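PDB 4R5O: quinonprotein alcohol dehydrogenase-like protein from Bacteroides thetaiotaomicron VPI-5482, which is of unknown function but binds calcium ions and joins an immunoglobulin-like beta-sandwich domain to a seven-bladed beta-propeller. Local coordinates for residues A[339-344]-A[377-382]; A[14-19]-A[86-91]. All blocks are in the same frame, centred on the assembly; numbering follows the deposited sequence.

Interaction 1 of 2, residues A[339-344]-A[377-382]; sequences IIYLVS and LQLNQQ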
ATOM      1  N   ILE A 339     -16.184 -16.573   9.045  1.00 54.00           N
ATOM      2  CA  ILE A 339     -14.926 -17.187   8.663  1.00 53.79           C
ATOM      3  C   ILE A 339     -13.707 -16.311   9.010  1.00 55.42           C
ATOM      4  O   ILE A 339     -13.737 -15.078   8.914  1.00 54.61           O
ATOM      5  CB  ILE A 339     -15.003 -17.416   7.116  1.00 57.89           C
ATOM      6  CG1 ILE A 339     -15.908 -18.606   6.781  1.00 60.41           C
ATOM      7  CG2 ILE A 339     -13.641 -17.608   6.450  1.00 57.80           C
ATOM      8  CD1 ILE A 339     -16.183 -18.756   5.304  1.00 76.46           C
ATOM      9  N   ILE A 340     -12.615 -17.001   9.362  1.00 49.70           N
ATOM     10  CA  ILE A 340     -11.276 -16.453   9.528  1.00 47.03           C
ATOM     11  C   ILE A 340     -10.313 -17.399   8.806  1.00 48.05           C
ATOM     12  O   ILE A 340     -10.345 -18.612   9.028  1.00 47.87           O
ATOM     13  CB  ILE A 340     -10.832 -16.173  10.985  1.00 48.67           C
ATOM     14  CG1 ILE A 340     -11.842 -15.267  11.714  1.00 48.50           C
ATOM     15  CG2 ILE A 340      -9.396 -15.589  11.006  1.00 47.66           C
ATOM     16  CD1 ILE A 340     -11.602 -15.068  13.146  1.00 51.72           C
ATOM     17  N   TYR A 341      -9.507 -16.847   7.913  1.00 42.54           N
ATOM     18  CA  TYR A 341      -8.439 -17.579   7.259  1.00 42.12           C
ATOM     19  C   TYR A 341      -7.153 -17.374   8.064  1.00 45.73           C
ATOM     20  O   TYR A 341      -6.865 -16.240   8.446  1.00 45.00           O
ATOM     21  CB  TYR A 341      -8.270 -17.149   5.799  1.00 42.82           C
ATOM     22  CG  TYR A 341      -9.452 -17.457   4.918  1.00 45.86           C
ATOM     23  CD1 TYR A 341      -9.593 -18.703   4.314  1.00 48.85           C
ATOM     24  CD2 TYR A 341     -10.403 -16.484   4.632  1.00 46.49           C
ATOM     25  CE1 TYR A 341     -10.681 -18.990   3.490  1.00 48.90           C
ATOM     26  CE2 TYR A 341     -11.485 -16.756   3.793  1.00 47.60           C
ATOM     27  CZ  TYR A 341     -11.624 -18.015   3.234  1.00 51.06           C
ATOM     28  OH  TYR A 341     -12.663 -18.289   2.387  1.00 54.54           O
ATOM     29  N   LEU A 342      -6.406 -18.447   8.356  1.00 42.43           N
ATOM     30  CA  LEU A 342      -5.150 -18.338   9.096  1.00 43.10           C
ATOM     31  C   LEU A 342      -4.150 -19.345   8.517  1.00 48.84           C
ATOM     32  O   LEU A 342      -4.556 -20.331   7.906  1.00 48.86           O
ATOM     33  CB  LEU A 342      -5.312 -18.501  10.633  1.00 43.88           C
ATOM     34  CG  LEU A 342      -5.850 -19.784  11.289  1.00 49.79           C
ATOM     35  CD1 LEU A 342      -5.718 -19.680  12.782  1.00 49.76           C
ATOM     36  CD2 LEU A 342      -7.319 -20.043  10.981  1.00 53.19           C
ATOM     37  N   VAL A 343      -2.840 -19.027   8.626  1.00 45.31           N
ATOM     38  CA  VAL A 343      -1.717 -19.781   8.046  1.00 43.42           C
ATOM     39  C   VAL A 343      -0.950 -20.572   9.098  1.00 44.76           C
ATOM     40  O   VAL A 343      -0.517 -20.010  10.103  1.00 42.90           O
ATOM     41  CB  VAL A 343      -0.728 -18.836   7.327  1.00 46.85           C
ATOM     42  CG1 VAL A 343       0.274 -19.632   6.490  1.00 47.49           C
ATOM     43  CG2 VAL A 343      -1.453 -17.823   6.457  1.00 46.33           C
ATOM     44  N   SER A 344      -0.726 -21.857   8.826  1.00 43.12           N
ATOM     45  CA  SER A 344       0.073 -22.718   9.677  1.00 44.22           C
ATOM     46  C   SER A 344       1.540 -22.531   9.314  1.00 52.20           C
ATOM     47  O   SER A 344       1.863 -22.033   8.224  1.00 51.21           O
ATOM     48  CB  SER A 344      -0.362 -24.174   9.573  1.00 48.37           C
ATOM     49  OG  SER A 344      -0.183 -24.677   8.261  1.00 66.14           O
ATOM     50  N   LEU A 377      -2.334 -12.556   4.958  1.00 39.11           N
ATOM     51  CA  LEU A 377      -3.418 -12.884   4.035  1.00 38.78           C
ATOM     52  C   LEU A 377      -4.275 -11.671   3.766  1.00 44.22           C
ATOM     53  O   LEU A 377      -4.429 -10.817   4.649  1.00 44.16           O
ATOM     54  CB  LEU A 377      -4.299 -14.006   4.599  1.00 38.70           C
ATOM     55  CG  LEU A 377      -3.693 -15.389   4.851  1.00 41.73           C
ATOM     56  CD1 LEU A 377      -4.671 -16.265   5.616  1.00 40.61           C
ATOM     57  CD2 LEU A 377      -3.257 -16.051   3.542  1.00 38.25           C
ATOM     58  N   GLN A 378      -4.848 -11.591   2.573  1.00 41.92           N
ATOM     59  CA  GLN A 378      -5.793 -10.527   2.219  1.00 41.26           C
ATOM     60  C   GLN A 378      -7.026 -11.176   1.592  1.00 45.05           C
ATOM     61  O   GLN A 378      -6.954 -12.244   0.983  1.00 44.13           O
ATOM     62  CB  GLN A 378      -5.174  -9.452   1.307  1.00 41.67           C
ATOM     63  CG  GLN A 378      -6.076  -8.270   0.950  1.00 50.88           C
ATOM     64  CD  GLN A 378      -6.508  -7.447   2.136  1.00 56.64           C
ATOM     65  OE1 GLN A 378      -7.328  -7.875   2.932  1.00 42.80           O
ATOM     66  NE2 GLN A 378      -6.113  -6.181   2.174  1.00 61.78           N
ATOM     67  N   LEU A 379      -8.165 -10.549   1.802  1.00 42.69           N
ATOM     68  CA  LEU A 379      -9.409 -11.037   1.257  1.00 42.65           C
ATOM     69  C   LEU A 379     -10.129  -9.930   0.572  1.00 47.82           C
ATOM     70  O   LEU A 379     -10.164  -8.801   1.072  1.00 47.80           O
ATOM     71  CB  LEU A 379     -10.294 -11.642   2.358  1.00 42.46           C
ATOM     72  CG  LEU A 379     -11.485 -12.499   1.908  1.00 46.57           C
ATOM     73  CD1 LEU A 379     -11.025 -13.879   1.479  1.00 46.45           C
ATOM     74  CD2 LEU A 379     -12.442 -12.703   3.055  1.00 49.02           C
ATOM     75  N   ASN A 380     -10.702 -10.259  -0.586  1.00 45.42           N
ATOM     76  CA  ASN A 380     -11.582  -9.385  -1.331  1.00 44.83           C
ATOM     77  C   ASN A 380     -12.982  -9.584  -0.757  1.00 48.08           C
ATOM     78  O   ASN A 380     -13.540 -10.669  -0.919  1.00 49.03           O
ATOM     79  CB  ASN A 380     -11.485  -9.677  -2.815  1.00 42.30           C
ATOM     80  CG  ASN A 380     -12.286  -8.741  -3.669  1.00 59.47           C
ATOM     81  OD1 ASN A 380     -13.432  -8.411  -3.383  1.00 43.70           O
ATOM     82  ND2 ASN A 380     -11.714  -8.338  -4.781  1.00 65.07           N
ATOM     83  N   GLN A 381     -13.535  -8.565  -0.072  1.00 42.75           N
ATOM     84  CA  GLN A 381     -14.809  -8.675   0.619  1.00 43.54           C
ATOM     85  C   GLN A 381     -16.034  -8.631  -0.344  1.00 51.06           C
ATOM     86  O   GLN A 381     -17.143  -8.861   0.121  1.00 52.30           O
ATOM     87  CB  GLN A 381     -14.940  -7.566   1.665  1.00 43.74           C
ATOM     88  CG  GLN A 381     -13.852  -7.586   2.743  1.00 41.61           C
ATOM     89  CD  GLN A 381     -13.776  -8.827   3.611  1.00 53.69           C
ATOM     90  OE1 GLN A 381     -14.720  -9.623   3.712  1.00 48.81           O
ATOM     91  NE2 GLN A 381     -12.661  -8.963   4.324  1.00 40.53           N
ATOM     92  N   GLN A 382     -15.855  -8.429  -1.649  1.00 48.99           N
ATOM     93  CA  GLN A 382     -16.986  -8.407  -2.594  1.00 50.92           C
ATOM     94  C   GLN A 382     -17.135  -9.752  -3.308  1.00 58.93           C
ATOM     95  O   GLN A 382     -18.265 -10.176  -3.567  1.00 60.15           O
ATOM     96  CB  GLN A 382     -16.820  -7.277  -3.629  1.00 52.33           C
ATOM     97  CG  GLN A 382     -16.941  -5.882  -2.997  1.00 70.55           C
ATOM     98  CD  GLN A 382     -16.510  -4.723  -3.862  1.00108.76           C
ATOM     99  OE1 GLN A 382     -15.658  -4.853  -4.751  1.00110.60           O
ATOM    100  NE2 GLN A 382     -16.985  -3.525  -3.519  1.00104.60           N
TER
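Leu377 packs against Tyr341 and Val343, and Leu379 against the Tyr341 ring, where two neighbouring blades of the beta-propeller meet; strand 339-343 of one and strand 371-379 of the next touch through apolar side chains, without hydrogen bonds between the segments. The main bump is the isobutyl end of Leu377, which drops into the hollow between the side chains of Tyr341 and Val343. Its CD1 forms the tip, 3.7 Å from Tyr341 CB, and reaches down to the backbone, with Leu377 CD1 3.6 Å from Tyr341 O. One wall of the hollow is Val343, whose CG2 lies 3.7 Å from Leu377 CG; with CG1 anti to the backbone N (chi1 -168°), it is the CG2 branch that meets the leucine. Beta-branched valine makes a short, rigid wall, while leucine is long enough to bridge the space between sheets. Were Leu377 cut back to an alanine, a gap would probably open above the Tyr341 carbonyl, and Val343 CG2 would lose its contact with the leucine. Val332 and Val388 also touch Leu377 within this buried layer. Farther along, the flat tyrosine side chain and Leu379 run roughly at right angles, and Leu379 CD1 comes obliquely to the ring, 3.7 Å from Tyr341 CE2.

Interaction 2 of 2, residues A[14-19]-A[86-91]; sequences HYPNVL and GKVEMS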
ATOM      1  N   HIS A  14       9.264  35.606 -37.188  1.00 79.35           N
ATOM      2  CA  HIS A  14      10.255  34.670 -37.673  1.00 79.31           C
ATOM      3  C   HIS A  14      10.453  33.517 -36.693  1.00 81.67           C
ATOM      4  O   HIS A  14      10.974  32.473 -37.106  1.00 81.39           O
ATOM      5  CB  HIS A  14      11.576  35.393 -37.928  1.00 81.29           C
ATOM      6  CG  HIS A  14      11.491  36.474 -38.966  1.00 86.43           C
ATOM      7  ND1 HIS A  14      11.376  37.809 -38.610  1.00 88.29           N
ATOM      8  CD2 HIS A  14      11.468  36.376 -40.318  1.00 89.55           C
ATOM      9  CE1 HIS A  14      11.313  38.477 -39.751  1.00 89.31           C
ATOM     10  NE2 HIS A  14      11.357  37.657 -40.803  1.00 90.53           N
ATOM     11  N   TYR A  15       9.973  33.661 -35.420  1.00 75.91           N
ATOM     12  CA  TYR A  15      10.031  32.569 -34.447  1.00 73.73           C
ATOM     13  C   TYR A  15       9.038  31.455 -34.891  1.00 76.67           C
ATOM     14  O   TYR A  15       8.205  31.709 -35.770  1.00 75.73           O
ATOM     15  CB  TYR A  15       9.772  33.039 -33.002  1.00 73.47           C
ATOM     16  CG  TYR A  15       8.463  33.750 -32.749  1.00 74.92           C
ATOM     17  CD1 TYR A  15       7.271  33.040 -32.628  1.00 76.34           C
ATOM     18  CD2 TYR A  15       8.434  35.117 -32.475  1.00 75.38           C
ATOM     19  CE1 TYR A  15       6.061  33.691 -32.385  1.00 76.43           C
ATOM     20  CE2 TYR A  15       7.236  35.772 -32.183  1.00 75.56           C
ATOM     21  CZ  TYR A  15       6.048  35.056 -32.150  1.00 80.58           C
ATOM     22  OH  TYR A  15       4.863  35.685 -31.857  1.00 77.76           O
ATOM     23  N   PRO A  16       9.121  30.209 -34.354  1.00 72.31           N
ATOM     24  CA  PRO A  16       8.241  29.143 -34.862  1.00 71.70           C
ATOM     25  C   PRO A  16       6.747  29.495 -34.773  1.00 74.71           C
ATOM     26  O   PRO A  16       6.277  29.975 -33.742  1.00 74.52           O
ATOM     27  CB  PRO A  16       8.577  27.963 -33.952  1.00 72.03           C
ATOM     28  CG  PRO A  16       9.977  28.204 -33.545  1.00 76.09           C
ATOM     29  CD  PRO A  16      10.063  29.678 -33.343  1.00 72.03           C
ATOM     30  N   ASN A  17       6.022  29.278 -35.886  1.00 71.02           N
ATOM     31  CA  ASN A  17       4.576  29.496 -36.025  1.00 70.57           C
ATOM     32  C   ASN A  17       3.869  28.143 -36.137  1.00 74.13           C
ATOM     33  O   ASN A  17       3.895  27.513 -37.196  1.00 75.78           O
ATOM     34  CB  ASN A  17       4.250  30.397 -37.232  1.00 69.95           C
ATOM     35  CG  ASN A  17       4.778  31.805 -37.121  1.00 86.57           C
ATOM     36  OD1 ASN A  17       4.521  32.517 -36.147  1.00 87.80           O
ATOM     37  ND2 ASN A  17       5.446  32.277 -38.160  1.00 73.36           N
ATOM     38  N   VAL A  18       3.288  27.687 -35.019  1.00 68.08           N
ATOM     39  CA  VAL A  18       2.566  26.426 -34.869  1.00 66.73           C
ATOM     40  C   VAL A  18       1.127  26.616 -35.392  1.00 73.73           C
ATOM     41  O   VAL A  18       0.442  27.530 -34.948  1.00 73.94           O
ATOM     42  CB  VAL A  18       2.620  26.002 -33.378  1.00 67.41           C
ATOM     43  CG1 VAL A  18       1.669  24.855 -33.065  1.00 66.23           C
ATOM     44  CG2 VAL A  18       4.029  25.627 -32.985  1.00 66.54           C
ATOM     45  N   LEU A  19       0.679  25.776 -36.346  1.00 72.82           N
ATOM     46  CA  LEU A  19      -0.680  25.883 -36.901  1.00 74.54           C
ATOM     47  C   LEU A  19      -1.709  25.531 -35.804  1.00 78.34           C
ATOM     48  O   LEU A  19      -1.430  24.689 -34.963  1.00 76.38           O
ATOM     49  CB  LEU A  19      -0.854  24.998 -38.150  1.00 75.72           C
ATOM     50  N   GLY A  86      13.718  32.965 -32.431  1.00 66.94           N
ATOM     51  CA  GLY A  86      12.976  32.910 -31.180  1.00 64.41           C
ATOM     52  C   GLY A  86      12.620  31.530 -30.683  1.00 67.30           C
ATOM     53  O   GLY A  86      12.901  30.520 -31.331  1.00 67.67           O
ATOM     54  N   LYS A  87      11.961  31.512 -29.527  1.00 62.26           N
ATOM     55  CA  LYS A  87      11.530  30.349 -28.771  1.00 61.16           C
ATOM     56  C   LYS A  87      10.038  30.449 -28.434  1.00 66.08           C
ATOM     57  O   LYS A  87       9.568  31.507 -28.005  1.00 65.78           O
ATOM     58  CB  LYS A  87      12.387  30.315 -27.491  1.00 62.67           C
ATOM     59  CG  LYS A  87      12.158  29.185 -26.530  1.00 75.77           C
ATOM     60  CD  LYS A  87      13.159  29.150 -25.388  1.00 86.03           C
ATOM     61  CE  LYS A  87      12.900  30.111 -24.260  1.00 99.61           C
ATOM     62  NZ  LYS A  87      13.868  29.924 -23.144  1.00109.24           N
ATOM     63  N   VAL A  88       9.296  29.355 -28.615  1.00 62.77           N
ATOM     64  CA  VAL A  88       7.875  29.318 -28.261  1.00 61.76           C
ATOM     65  C   VAL A  88       7.632  28.113 -27.316  1.00 63.13           C
ATOM     66  O   VAL A  88       8.269  27.075 -27.468  1.00 63.77           O
ATOM     67  CB  VAL A  88       6.931  29.303 -29.479  1.00 66.80           C
ATOM     68  CG1 VAL A  88       7.200  28.127 -30.410  1.00 67.33           C
ATOM     69  CG2 VAL A  88       5.483  29.303 -29.029  1.00 66.39           C
ATOM     70  N   GLU A  89       6.741  28.276 -26.332  1.00 56.66           N
ATOM     71  CA  GLU A  89       6.423  27.223 -25.389  1.00 54.94           C
ATOM     72  C   GLU A  89       4.896  27.079 -25.199  1.00 58.83           C
ATOM     73  O   GLU A  89       4.213  28.027 -24.789  1.00 59.21           O
ATOM     74  CB  GLU A  89       7.100  27.479 -24.036  1.00 55.20           C
ATOM     75  CG  GLU A  89       6.785  26.422 -22.990  1.00 63.28           C
ATOM     76  CD  GLU A  89       7.455  26.587 -21.647  1.00 86.41           C
ATOM     77  OE1 GLU A  89       8.413  27.387 -21.550  1.00 75.37           O
ATOM     78  OE2 GLU A  89       7.062  25.862 -20.704  1.00 91.60           O
HETATM   79  N   MSE A  90       4.392  25.856 -25.457  1.00 53.57           N
HETATM   80  CA  MSE A  90       3.006  25.427 -25.260  1.00 51.18           C
HETATM   81  C   MSE A  90       2.940  24.390 -24.197  1.00 53.92           C
HETATM   82  O   MSE A  90       3.837  23.564 -24.124  1.00 53.46           O
HETATM   83  CB  MSE A  90       2.411  24.874 -26.536  1.00 53.21           C
HETATM   84  CG  MSE A  90       2.291  25.877 -27.622  1.00 59.96           C
HETATM   85 SE   MSE A  90       2.369  24.959 -29.280  0.75 66.56          SE
HETATM   86  CE  MSE A  90       4.249  24.179 -29.067  1.00 62.44           C
ATOM     87  N   SER A  91       1.874  24.387 -23.405  1.00 51.06           N
ATOM     88  CA  SER A  91       1.731  23.404 -22.339  1.00 50.39           C
ATOM     89  C   SER A  91       0.336  22.781 -22.330  1.00 53.45           C
ATOM     90  O   SER A  91      -0.659  23.403 -22.729  1.00 52.55           O
ATOM     91  CB  SER A  91       2.020  24.036 -20.982  1.00 52.74           C
ATOM     92  OG  SER A  91       3.364  24.490 -20.951  1.00 65.82           O
TER
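This is a surface contact of apolar side chains in the N-terminal domain, where the irregular segment 14-19 runs beside strand 86-97, with no hydrogen bond between the two segments. Their touching parts are 28° apart in direction, so the two run roughly alongside and the pairs follow in order: Tyr15 with Gly86, Pro16 with Val88, Val18 with Met90. The backbones come closest at Tyr15 and Gly86, with CA atoms 4.4 Å apart, and Gly86 CA also lies 3.7 Å from Tyr15 CB. Glycine suits this close approach, since a CB on it would point toward the tyrosine. The tyrosine touches the strand through CB, while its ring leads away. Next, Pro16 sets its CD 3.6 Å from Gly86 O, and its CB 3.8 Å from Val88 CG1. Val88 CG1 stands between the backbone N and the carbonyl carbon (chi1 58°), and this brings the methyl against the proline, whose apolar ring suits such packing. At the far end the bent selenomethionine Met90 offers SE to both branches of Val18, 3.9 Å from Val18 CG1 and 4.1 Å from Val18 CG2. Backbone hydrogen bonds of Asn17 with Leu43 and of Leu19 with Glu41 hold segment 14-19 to the residues following strand 35-38. An irregular N-terminal segment laid along a sheet strand in this way is consistent with the immunoglobulin-like beta-sandwich.

The two contacts belong to different domains, with centres 58 Å apart and nearest atoms about 36 Å apart, and they share no strand. In interaction 1 every touching residue is buried, and the contact joins adjacent sheets of the propeller; interaction 2 lies at the surface of the immunoglobulin-like domain, where an irregular segment meets a strand. Neither contains a hydrogen bond between its segments, so both rest on apolar packing, but their residues differ with place. The propeller contact uses branched aliphatic side chains and an aromatic ring to fill space between sheets. The surface contact relies on glycine for close backbone approach, with proline and valine of the segment packing against valine and selenomethionine of the strand.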